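Local coordinates for protein taurocyamine kinase (Schistosoma mansoni, PDB 4WOD) that reversibly transfers phosphate between ATP and the guanidino substrate taurocyamine, using two phosphagen kinase repeats carried on one chain, at residues D223-I228 / K252-A257; A238-L243 / T330-V335; T435-L440 / D623-I628. The protein carries 4 engineered substitutions. One frame throughout, in Å; residues are numbered along the deposited sequence.

Contacts 1 and 2 belong to the catalytic domain of the first repeat, their centres 16 Å apart, while contact 3 belongs to the second repeat, with its centre 65 Å from that of contact 1 and 54 Å from that of contact 2. The first two interleave along the chain: 223-228, 238-243, 252-257, then 330-335. Strand 225-232 is followed, after a short turn, by helix 236-251, and the contacts meet where V227 CG1 packs 3.5 Å from L243 CD1. Contact 1 includes a strand of the eight-stranded antiparallel sheet, and helix 236-251 of contact 2 packs on that sheet. Contact 3 follows in series and joins the small N-terminal domain of its repeat to the catalytic domain.

Contact 1 (D223-I228 / K252-A257); sequences DHIRVI and KSLKFA
I225, at the start of strand 225-232, rests its delta methyl against both L254 and F256 in the loop that follows helix 236-251. The strand belongs to the eight-stranded antiparallel sheet of the phosphagen kinase catalytic domain, so the contact packs the loop after the helix against the first residue of that strand. Between the two segments the contact is wholly apolar. I225 CD1 meets L254 CD1 tip to tip at 3.7 Å, and the same methyl lies 3.4 Å from F256 CE1, with the isoleucine and phenylalanine side chains crossing at about a right angle. CG1 of I225 lies anti to the carbonyl carbon and carries CD1 toward the loop. Helix 139-154 closes over this group, with I149 touching I225 and A152 touching L254.

Within 223-228, D223 and R226 form a salt bridge, NH1 to OD2 at 2.6 Å, with the carboxylate oxygen tilted 26° from the guanidinium plane. D223 OD1 also takes the backbone N of F267. The pairing is consistent with D223 positioning R226, which touches the bound arginine and probably binds ATP. Within the loop, the carbonyl O of L254 stands over the centre of the F256 ring, 4.1 Å above its plane.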
loop_
_atom_site.group_PDB
_atom_site.type_symbol
_atom_site.label_atom_id
_atom_site.label_comp_id
_atom_site.label_asym_id
_atom_site.label_seq_id
_atom_site.Cartn_x
_atom_site.Cartn_y
_atom_site.Cartn_z
ATOM N N ASP A 223 0.332 -2.834 -30.373
ATOM C CA ASP A 223 0.132 -4.176 -30.867
ATOM C C ASP A 223 -0.423 -4.126 -32.276
ATOM O O ASP A 223 -0.883 -3.069 -32.739
ATOM C CB ASP A 223 -0.806 -4.964 -29.936
ATOM C CG ASP A 223 -0.114 -5.376 -28.642
ATOM O OD1 ASP A 223 0.975 -5.980 -28.721
ATOM O OD2 ASP A 223 -0.625 -5.053 -27.547
ATOM N N HIS A 224 -0.349 -5.258 -32.976
ATOM C CA HIS A 224 -0.840 -5.333 -34.337
ATOM C C HIS A 224 -2.329 -4.985 -34.329
ATOM O O HIS A 224 -2.800 -4.122 -35.095
ATOM C CB HIS A 224 -0.585 -6.726 -34.934
ATOM C CG HIS A 224 0.869 -6.981 -35.215
ATOM N ND1 HIS A 224 1.362 -8.216 -35.567
ATOM C CD2 HIS A 224 1.939 -6.149 -35.178
ATOM C CE1 HIS A 224 2.667 -8.134 -35.756
ATOM N NE2 HIS A 224 3.043 -6.886 -35.536
ATOM N N ILE A 225 -3.045 -5.656 -33.438
ATOM C CA ILE A 225 -4.473 -5.442 -33.246
ATOM C C ILE A 225 -4.782 -5.247 -31.773
ATOM O O ILE A 225 -4.299 -6.006 -30.925
ATOM C CB ILE A 225 -5.305 -6.636 -33.749
ATOM C CG1 ILE A 225 -4.699 -7.219 -35.030
ATOM C CG2 ILE A 225 -6.738 -6.214 -33.940
ATOM C CD1 ILE A 225 -5.295 -8.557 -35.472
ATOM N N ARG A 226 -5.573 -4.224 -31.468
ATOM C CA ARG A 226 -6.165 -4.091 -30.148
ATOM C C ARG A 226 -7.672 -4.012 -30.356
ATOM O O ARG A 226 -8.159 -3.154 -31.097
ATOM C CB ARG A 226 -5.642 -2.864 -29.381
ATOM C CG ARG A 226 -6.053 -2.932 -27.911
ATOM C CD ARG A 226 -5.347 -1.939 -26.982
ATOM N NE ARG A 226 -3.876 -1.992 -26.946
ATOM C CZ ARG A 226 -3.114 -3.076 -26.761
ATOM N NH1 ARG A 226 -1.795 -2.931 -26.731
ATOM N NH2 ARG A 226 -3.626 -4.299 -26.627
ATOM N N VAL A 227 -8.391 -4.942 -29.746
ATOM C CA VAL A 227 -9.842 -5.015 -29.876
ATOM C C VAL A 227 -10.513 -4.659 -28.552
ATOM O O VAL A 227 -10.154 -5.179 -27.474
ATOM C CB VAL A 227 -10.287 -6.409 -30.339
ATOM C CG1 VAL A 227 -11.744 -6.378 -30.790
ATOM C CG2 VAL A 227 -9.387 -6.896 -31.473
ATOM N N ILE A 228 -11.488 -3.763 -28.641
ATOM C CA ILE A 228 -12.165 -3.183 -27.489
ATOM C C ILE A 228 -13.679 -3.195 -27.689
ATOM O O ILE A 228 -14.175 -2.675 -28.694
ATOM C CB ILE A 228 -11.700 -1.739 -27.264
ATOM C CG1 ILE A 228 -10.164 -1.693 -27.197
ATOM C CG2 ILE A 228 -12.368 -1.130 -26.030
ATOM C CD1 ILE A 228 -9.578 -0.341 -27.447
ATOM N N LYS A 252 -10.315 -16.825 -37.871
ATOM C CA LYS A 252 -10.459 -17.640 -39.070
ATOM C C LYS A 252 -9.643 -17.052 -40.218
ATOM O O LYS A 252 -9.289 -17.774 -41.154
ATOM C CB LYS A 252 -11.927 -17.761 -39.466
ATOM C CG LYS A 252 -12.791 -18.396 -38.403
ATOM C CD LYS A 252 -14.237 -18.454 -38.851
ATOM C CE LYS A 252 -15.152 -18.822 -37.697
ATOM N NZ LYS A 252 -16.582 -18.695 -38.065
ATOM N N SER A 253 -9.343 -15.755 -40.135
ATOM C CA SER A 253 -8.654 -15.042 -41.209
ATOM C C SER A 253 -7.198 -14.763 -40.888
ATOM O O SER A 253 -6.364 -14.682 -41.781
ATOM C CB SER A 253 -9.342 -13.706 -41.507
ATOM O OG SER A 253 -10.686 -13.905 -41.876
ATOM N N LEU A 254 -6.909 -14.566 -39.609
ATOM C CA LEU A 254 -5.577 -14.145 -39.195
ATOM C C LEU A 254 -4.975 -15.203 -38.295
ATOM O O LEU A 254 -5.649 -15.750 -37.418
ATOM C CB LEU A 254 -5.630 -12.791 -38.462
ATOM C CG LEU A 254 -6.316 -11.642 -39.205
ATOM C CD1 LEU A 254 -6.726 -10.511 -38.253
ATOM C CD2 LEU A 254 -5.392 -11.102 -40.280
ATOM N N LYS A 255 -3.702 -15.489 -38.536
ATOM C CA LYS A 255 -2.921 -16.357 -37.692
ATOM C C LYS A 255 -2.317 -15.508 -36.587
ATOM O O LYS A 255 -1.487 -14.634 -36.866
ATOM C CB LYS A 255 -1.802 -17.047 -38.483
ATOM C CG LYS A 255 -2.241 -17.783 -39.738
ATOM C CD LYS A 255 -1.018 -18.263 -40.532
ATOM C CE LYS A 255 -1.386 -19.252 -41.630
ATOM N NZ LYS A 255 -1.967 -20.514 -41.090
ATOM N N PHE A 256 -2.717 -15.767 -35.342
ATOM C CA PHE A 256 -2.177 -15.013 -34.210
ATOM C C PHE A 256 -1.074 -15.795 -33.506
ATOM O O PHE A 256 -1.147 -17.023 -33.373
ATOM C CB PHE A 256 -3.274 -14.660 -33.213
ATOM C CG PHE A 256 -4.389 -13.827 -33.791
ATOM C CD1 PHE A 256 -4.121 -12.706 -34.571
ATOM C CD2 PHE A 256 -5.711 -14.156 -33.530
ATOM C CE1 PHE A 256 -5.146 -11.944 -35.093
ATOM C CE2 PHE A 256 -6.738 -13.394 -34.041
ATOM C CZ PHE A 256 -6.456 -12.283 -34.835
ATOM N N ALA A 257 -0.054 -15.075 -33.053
ATOM C CA ALA A 257 1.090 -15.679 -32.376
ATOM C C ALA A 257 0.744 -16.093 -30.954
ATOM O O ALA A 257 0.325 -15.263 -30.148
ATOM C CB ALA A 257 2.273 -14.705 -32.367
#

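Contact 2 (A238-L243 / T330-V335); sequences AVYKRL and TELDAV
Y240 of helix 236-251 spans the gap to the first turn of helix 331-355, touching E331, L332 and V335. Both helices belong to the phosphagen kinase catalytic domain; the segments 238-243 and 331-335 run close to antiparallel (158°), their axes 12.4 Å apart at closest approach, so one large aromatic side chain does the bridging. Its CG stands anti to the backbone N (chi1 175°), which directs the ring toward the other helix.

Helix 331-355 opens with a capping box: T330 OG1 accepts from D333 N at 3.0 Å, and D333 OD2 accepts from T330 N in return. E331 comes next. Its CB approaches the phenol oxygen, but the chain bends at chi2 and carries the carboxylate off to N98 N and S97 OG. At L332 the backbone N lies 3.5 Å from Y240 OH, whose hydrogen-bonding partner is instead the carbonyl O of F99.

V335 provides the main apolar contact by laying its isopropyl group over one face of the ring. Its CG1 forms a CH-pi contact, 3.8 Å from the Y240 ring centroid and displaced toward the rim, while CG2 packs 3.7 Å from Y240 CD1.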
loop_
_atom_site.group_PDB
_atom_site.type_symbol
_atom_site.label_atom_id
_atom_site.label_comp_id
_atom_site.label_asym_id
_atom_site.label_seq_id
_atom_site.Cartn_x
_atom_site.Cartn_y
_atom_site.Cartn_z
ATOM N N ALA A 238 -22.842 -8.865 -22.153
ATOM C CA ALA A 238 -22.934 -8.461 -23.561
ATOM C C ALA A 238 -21.583 -7.955 -24.096
ATOM O O ALA A 238 -21.155 -8.333 -25.183
ATOM C CB ALA A 238 -24.002 -7.387 -23.722
ATOM N N VAL A 239 -20.913 -7.111 -23.316
ATOM C CA VAL A 239 -19.615 -6.554 -23.718
ATOM C C VAL A 239 -18.626 -7.680 -24.011
ATOM O O VAL A 239 -17.938 -7.677 -25.039
ATOM C CB VAL A 239 -19.029 -5.629 -22.628
ATOM C CG1 VAL A 239 -17.622 -5.145 -23.004
ATOM C CG2 VAL A 239 -19.950 -4.463 -22.388
ATOM N N TYR A 240 -18.577 -8.645 -23.099
ATOM C CA TYR A 240 -17.626 -9.751 -23.181
ATOM C C TYR A 240 -17.963 -10.701 -24.316
ATOM O O TYR A 240 -17.078 -11.112 -25.053
ATOM C CB TYR A 240 -17.584 -10.507 -21.859
ATOM C CG TYR A 240 -16.723 -11.756 -21.835
ATOM C CD1 TYR A 240 -15.344 -11.678 -21.692
ATOM C CD2 TYR A 240 -17.301 -13.014 -21.911
ATOM C CE1 TYR A 240 -14.558 -12.817 -21.635
ATOM C CE2 TYR A 240 -16.532 -14.162 -21.874
ATOM C CZ TYR A 240 -15.158 -14.062 -21.739
ATOM O OH TYR A 240 -14.401 -15.210 -21.688
ATOM N N LYS A 241 -19.241 -11.050 -24.443
ATOM C CA LYS A 241 -19.689 -11.883 -25.551
ATOM C C LYS A 241 -19.394 -11.228 -26.887
ATOM O O LYS A 241 -18.947 -11.899 -27.816
ATOM C CB LYS A 241 -21.187 -12.175 -25.449
ATOM C CG LYS A 241 -21.522 -13.338 -24.544
ATOM C CD LYS A 241 -23.029 -13.615 -24.511
ATOM C CE LYS A 241 -23.370 -14.515 -23.318
ATOM N NZ LYS A 241 -24.755 -15.109 -23.361
ATOM N N ARG A 242 -19.658 -9.928 -26.988
ATOM C CA ARG A 242 -19.430 -9.195 -28.234
ATOM C C ARG A 242 -17.954 -9.254 -28.612
ATOM O O ARG A 242 -17.607 -9.490 -29.768
ATOM C CB ARG A 242 -19.879 -7.738 -28.109
ATOM C CG ARG A 242 -19.740 -6.919 -29.374
ATOM C CD ARG A 242 -20.096 -5.471 -29.079
ATOM N NE ARG A 242 -21.251 -5.474 -28.206
ATOM C CZ ARG A 242 -21.393 -4.730 -27.119
ATOM N NH1 ARG A 242 -20.470 -3.858 -26.764
ATOM N NH2 ARG A 242 -22.493 -4.857 -26.396
ATOM N N LEU A 243 -17.094 -9.056 -27.618
ATOM C CA LEU A 243 -15.658 -9.167 -27.829
ATOM C C LEU A 243 -15.239 -10.567 -28.246
ATOM O O LEU A 243 -14.481 -10.726 -29.202
ATOM C CB LEU A 243 -14.889 -8.782 -26.578
ATOM C CG LEU A 243 -13.368 -8.851 -26.758
ATOM C CD1 LEU A 243 -12.889 -7.823 -27.767
ATOM C CD2 LEU A 243 -12.668 -8.633 -25.414
ATOM N N THR A 330 -7.360 -18.758 -18.136
ATOM C CA THR A 330 -8.114 -18.533 -19.365
ATOM C C THR A 330 -8.821 -17.180 -19.365
ATOM O O THR A 330 -8.909 -16.496 -18.333
ATOM C CB THR A 330 -9.180 -19.612 -19.595
ATOM O OG1 THR A 330 -10.167 -19.495 -18.568
ATOM C CG2 THR A 330 -8.567 -20.984 -19.571
ATOM N N GLU A 331 -9.356 -16.819 -20.526
ATOM C CA GLU A 331 -10.127 -15.597 -20.676
ATOM C C GLU A 331 -11.345 -15.634 -19.753
ATOM O O GLU A 331 -11.677 -14.640 -19.100
ATOM C CB GLU A 331 -10.559 -15.409 -22.140
ATOM C CG GLU A 331 -9.408 -15.119 -23.109
ATOM C CD GLU A 331 -8.689 -16.370 -23.637
ATOM O OE1 GLU A 331 -8.842 -17.498 -23.074
ATOM O OE2 GLU A 331 -7.958 -16.211 -24.636
ATOM N N LEU A 332 -11.983 -16.799 -19.694
ATOM C CA LEU A 332 -13.119 -17.005 -18.817
ATOM C C LEU A 332 -12.695 -16.820 -17.357
ATOM O O LEU A 332 -13.370 -16.111 -16.620
ATOM C CB LEU A 332 -13.725 -18.392 -19.029
ATOM C CG LEU A 332 -14.965 -18.676 -18.173
ATOM C CD1 LEU A 332 -16.045 -17.610 -18.379
ATOM C CD2 LEU A 332 -15.506 -20.053 -18.502
ATOM N N ASP A 333 -11.571 -17.423 -16.953
ATOM C CA ASP A 333 -11.043 -17.200 -15.607
ATOM C C ASP A 333 -10.844 -15.716 -15.329
ATOM O O ASP A 333 -11.194 -15.241 -14.240
ATOM C CB ASP A 333 -9.700 -17.915 -15.377
ATOM C CG ASP A 333 -9.790 -19.424 -15.480
ATOM O OD1 ASP A 333 -10.868 -20.016 -15.268
ATOM O OD2 ASP A 333 -8.748 -20.028 -15.779
ATOM N N ALA A 334 -10.276 -14.988 -16.300
ATOM C CA ALA A 334 -9.961 -13.563 -16.125
ATOM C C ALA A 334 -11.208 -12.677 -16.004
ATOM O O ALA A 334 -11.275 -11.820 -15.121
ATOM C CB ALA A 334 -9.084 -13.051 -17.274
ATOM N N VAL A 335 -12.194 -12.863 -16.878
ATOM C CA VAL A 335 -13.383 -12.030 -16.775
ATOM C C VAL A 335 -14.189 -12.417 -15.514
ATOM O O VAL A 335 -14.845 -11.568 -14.904
ATOM C CB VAL A 335 -14.256 -12.106 -18.073
ATOM C CG1 VAL A 335 -14.948 -13.453 -18.196
ATOM C CG2 VAL A 335 -15.272 -10.999 -18.094
#

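Contact 3 (T435-L440 / D623-I628); sequences TFIDYL and DKYGYI
I437 and K624 have the nearest CA atoms of the two segments, yet these stay 10.6 Å apart, which leaves side chains to cover the distance. F436 separates helix 432-435 from helix 437-448: it leaves helical angles after the first and occupies the N-cap position of the second. Its carbonyl O receives both Y439 N and L440 N, at 3.0 and 2.9 Å. On the other side, residues 623-625 form the turn of a small beta hairpin between strands 621-622 and 626-627, and G626 adopts a positive phi of 77° as the chain enters the return strand.

The hairpin belongs to the catalytic domain of the second phosphagen kinase repeat and the helix to the N-terminal domain of that repeat, so the contact lies across the seam between the two domains.

I437 carries the helix side. With CG1 anti to the backbone N (chi1 -174°), its long branch extends to the hairpin, where CD1 lies 4.0 Å from K624 CE and equally near K624 CD. The lysine chain folds back through bends at chi3 and chi4, presenting these methylenes to the isoleucine. Both residues also touch a crystal neighbour. Next to K624, Y625 points its phenol toward the helix, with OH 4.2 Å from I437 CG1 and hydrogen-bonded to OD1 of D441, one turn after I437 on the same helix. One face of the Y625 ring is covered by K624 CB, 3.7 Å above its centre.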
loop_
_atom_site.group_PDB
_atom_site.type_symbol
_atom_site.label_atom_id
_atom_site.label_comp_id
_atom_site.label_asym_id
_atom_site.label_seq_id
_atom_site.Cartn_x
_atom_site.Cartn_y
_atom_site.Cartn_z
ATOM N N THR A 435 -17.664 4.296 26.451
ATOM C CA THR A 435 -18.727 3.894 25.514
ATOM C C THR A 435 -18.679 2.395 25.178
ATOM O O THR A 435 -19.729 1.723 25.063
ATOM C CB THR A 435 -18.647 4.701 24.208
ATOM O OG1 THR A 435 -18.644 6.100 24.511
ATOM C CG2 THR A 435 -19.827 4.371 23.272
ATOM N N PHE A 436 -17.465 1.863 25.042
ATOM C CA PHE A 436 -17.296 0.435 24.727
ATOM C C PHE A 436 -16.631 -0.351 25.857
ATOM O O PHE A 436 -15.840 -1.265 25.595
ATOM C CB PHE A 436 -16.478 0.264 23.443
ATOM C CG PHE A 436 -17.062 0.977 22.256
ATOM C CD1 PHE A 436 -18.265 0.576 21.724
ATOM C CD2 PHE A 436 -16.419 2.067 21.690
ATOM C CE1 PHE A 436 -18.816 1.232 20.639
ATOM C CE2 PHE A 436 -16.951 2.714 20.606
ATOM C CZ PHE A 436 -18.155 2.305 20.079
ATOM N N ILE A 437 -16.943 0.019 27.096
ATOM C CA ILE A 437 -16.310 -0.573 28.272
ATOM C C ILE A 437 -16.472 -2.108 28.312
ATOM O O ILE A 437 -15.567 -2.815 28.755
ATOM C CB ILE A 437 -16.869 0.070 29.580
ATOM C CG1 ILE A 437 -16.107 -0.424 30.813
ATOM C CG2 ILE A 437 -18.375 -0.198 29.745
ATOM C CD1 ILE A 437 -16.266 0.519 32.036
ATOM N N ASP A 438 -17.602 -2.611 27.814
ATOM C CA ASP A 438 -17.886 -4.047 27.847
ATOM C C ASP A 438 -16.920 -4.816 26.969
ATOM O O ASP A 438 -16.687 -6.004 27.182
ATOM C CB ASP A 438 -19.317 -4.341 27.395
ATOM C CG ASP A 438 -20.347 -4.029 28.464
ATOM O OD1 ASP A 438 -19.987 -3.466 29.511
ATOM O OD2 ASP A 438 -21.523 -4.371 28.266
ATOM N N TYR A 439 -16.390 -4.152 25.951
ATOM C CA TYR A 439 -15.369 -4.782 25.123
ATOM C C TYR A 439 -13.983 -4.512 25.686
ATOM O O TYR A 439 -13.180 -5.427 25.844
ATOM C CB TYR A 439 -15.472 -4.285 23.688
ATOM C CG TYR A 439 -14.367 -4.720 22.761
ATOM C CD1 TYR A 439 -14.281 -6.036 22.323
ATOM C CD2 TYR A 439 -13.432 -3.806 22.285
ATOM C CE1 TYR A 439 -13.287 -6.431 21.450
ATOM C CE2 TYR A 439 -12.437 -4.194 21.405
ATOM C CZ TYR A 439 -12.371 -5.514 20.994
ATOM O OH TYR A 439 -11.378 -5.920 20.121
ATOM N N LEU A 440 -13.701 -3.247 25.992
ATOM C CA LEU A 440 -12.330 -2.861 26.314
ATOM C C LEU A 440 -11.892 -3.264 27.733
ATOM O O LEU A 440 -10.717 -3.571 27.950
ATOM C CB LEU A 440 -12.142 -1.351 26.110
ATOM C CG LEU A 440 -12.115 -0.851 24.648
ATOM C CD1 LEU A 440 -12.263 0.668 24.566
ATOM C CD2 LEU A 440 -10.823 -1.282 23.944
ATOM N N ASP A 623 -9.939 7.611 35.707
ATOM C CA ASP A 623 -9.981 7.083 37.066
ATOM C C ASP A 623 -9.768 5.560 37.050
ATOM O O ASP A 623 -9.132 4.998 37.939
ATOM C CB ASP A 623 -11.309 7.435 37.735
ATOM C CG ASP A 623 -11.274 8.770 38.453
ATOM O OD1 ASP A 623 -10.246 9.484 38.375
ATOM O OD2 ASP A 623 -12.292 9.106 39.100
ATOM N N LYS A 624 -10.298 4.915 36.019
ATOM C CA LYS A 624 -10.126 3.481 35.799
ATOM C C LYS A 624 -8.695 3.127 35.339
ATOM O O LYS A 624 -8.026 2.285 35.952
ATOM C CB LYS A 624 -11.133 2.974 34.744
ATOM C CG LYS A 624 -12.614 3.316 35.016
ATOM C CD LYS A 624 -13.576 2.655 33.999
ATOM C CE LYS A 624 -13.553 3.331 32.633
ATOM N NZ LYS A 624 -14.202 4.681 32.579
ATOM N N TYR A 625 -8.222 3.775 34.272
ATOM C CA TYR A 625 -7.019 3.289 33.571
ATOM C C TYR A 625 -5.781 4.196 33.619
ATOM O O TYR A 625 -4.773 3.867 32.996
ATOM C CB TYR A 625 -7.356 3.013 32.096
ATOM C CG TYR A 625 -8.575 2.136 31.912
ATOM C CD1 TYR A 625 -8.670 0.903 32.556
ATOM C CD2 TYR A 625 -9.643 2.554 31.121
ATOM C CE1 TYR A 625 -9.792 0.101 32.404
ATOM C CE2 TYR A 625 -10.763 1.760 30.959
ATOM C CZ TYR A 625 -10.838 0.543 31.607
ATOM O OH TYR A 625 -11.962 -0.237 31.443
ATOM N N GLY A 626 -5.828 5.326 34.319
ATOM C CA GLY A 626 -4.659 6.212 34.310
ATOM C C GLY A 626 -4.574 6.992 33.004
ATOM O O GLY A 626 -5.607 7.389 32.470
ATOM N N TYR A 627 -3.367 7.225 32.476
ATOM C CA TYR A 627 -3.268 7.970 31.225
ATOM C C TYR A 627 -3.883 7.172 30.074
ATOM O O TYR A 627 -3.658 5.965 29.918
ATOM C CB TYR A 627 -1.812 8.390 30.918
ATOM C CG TYR A 627 -1.396 9.547 31.817
ATOM C CD1 TYR A 627 -1.937 10.810 31.633
ATOM C CD2 TYR A 627 -0.525 9.352 32.878
ATOM C CE1 TYR A 627 -1.592 11.866 32.460
ATOM C CE2 TYR A 627 -0.173 10.393 33.722
ATOM C CZ TYR A 627 -0.712 11.647 33.508
ATOM O OH TYR A 627 -0.376 12.685 34.345
ATOM N N ILE A 628 -4.718 7.860 29.312
ATOM C CA ILE A 628 -5.395 7.264 28.162
ATOM C C ILE A 628 -4.536 7.370 26.914
ATOM O O ILE A 628 -3.927 8.412 26.659
ATOM C CB ILE A 628 -6.755 7.948 27.927
ATOM C CG1 ILE A 628 -7.678 7.624 29.100
ATOM C CG2 ILE A 628 -7.374 7.518 26.570
ATOM C CD1 ILE A 628 -8.776 8.634 29.268
#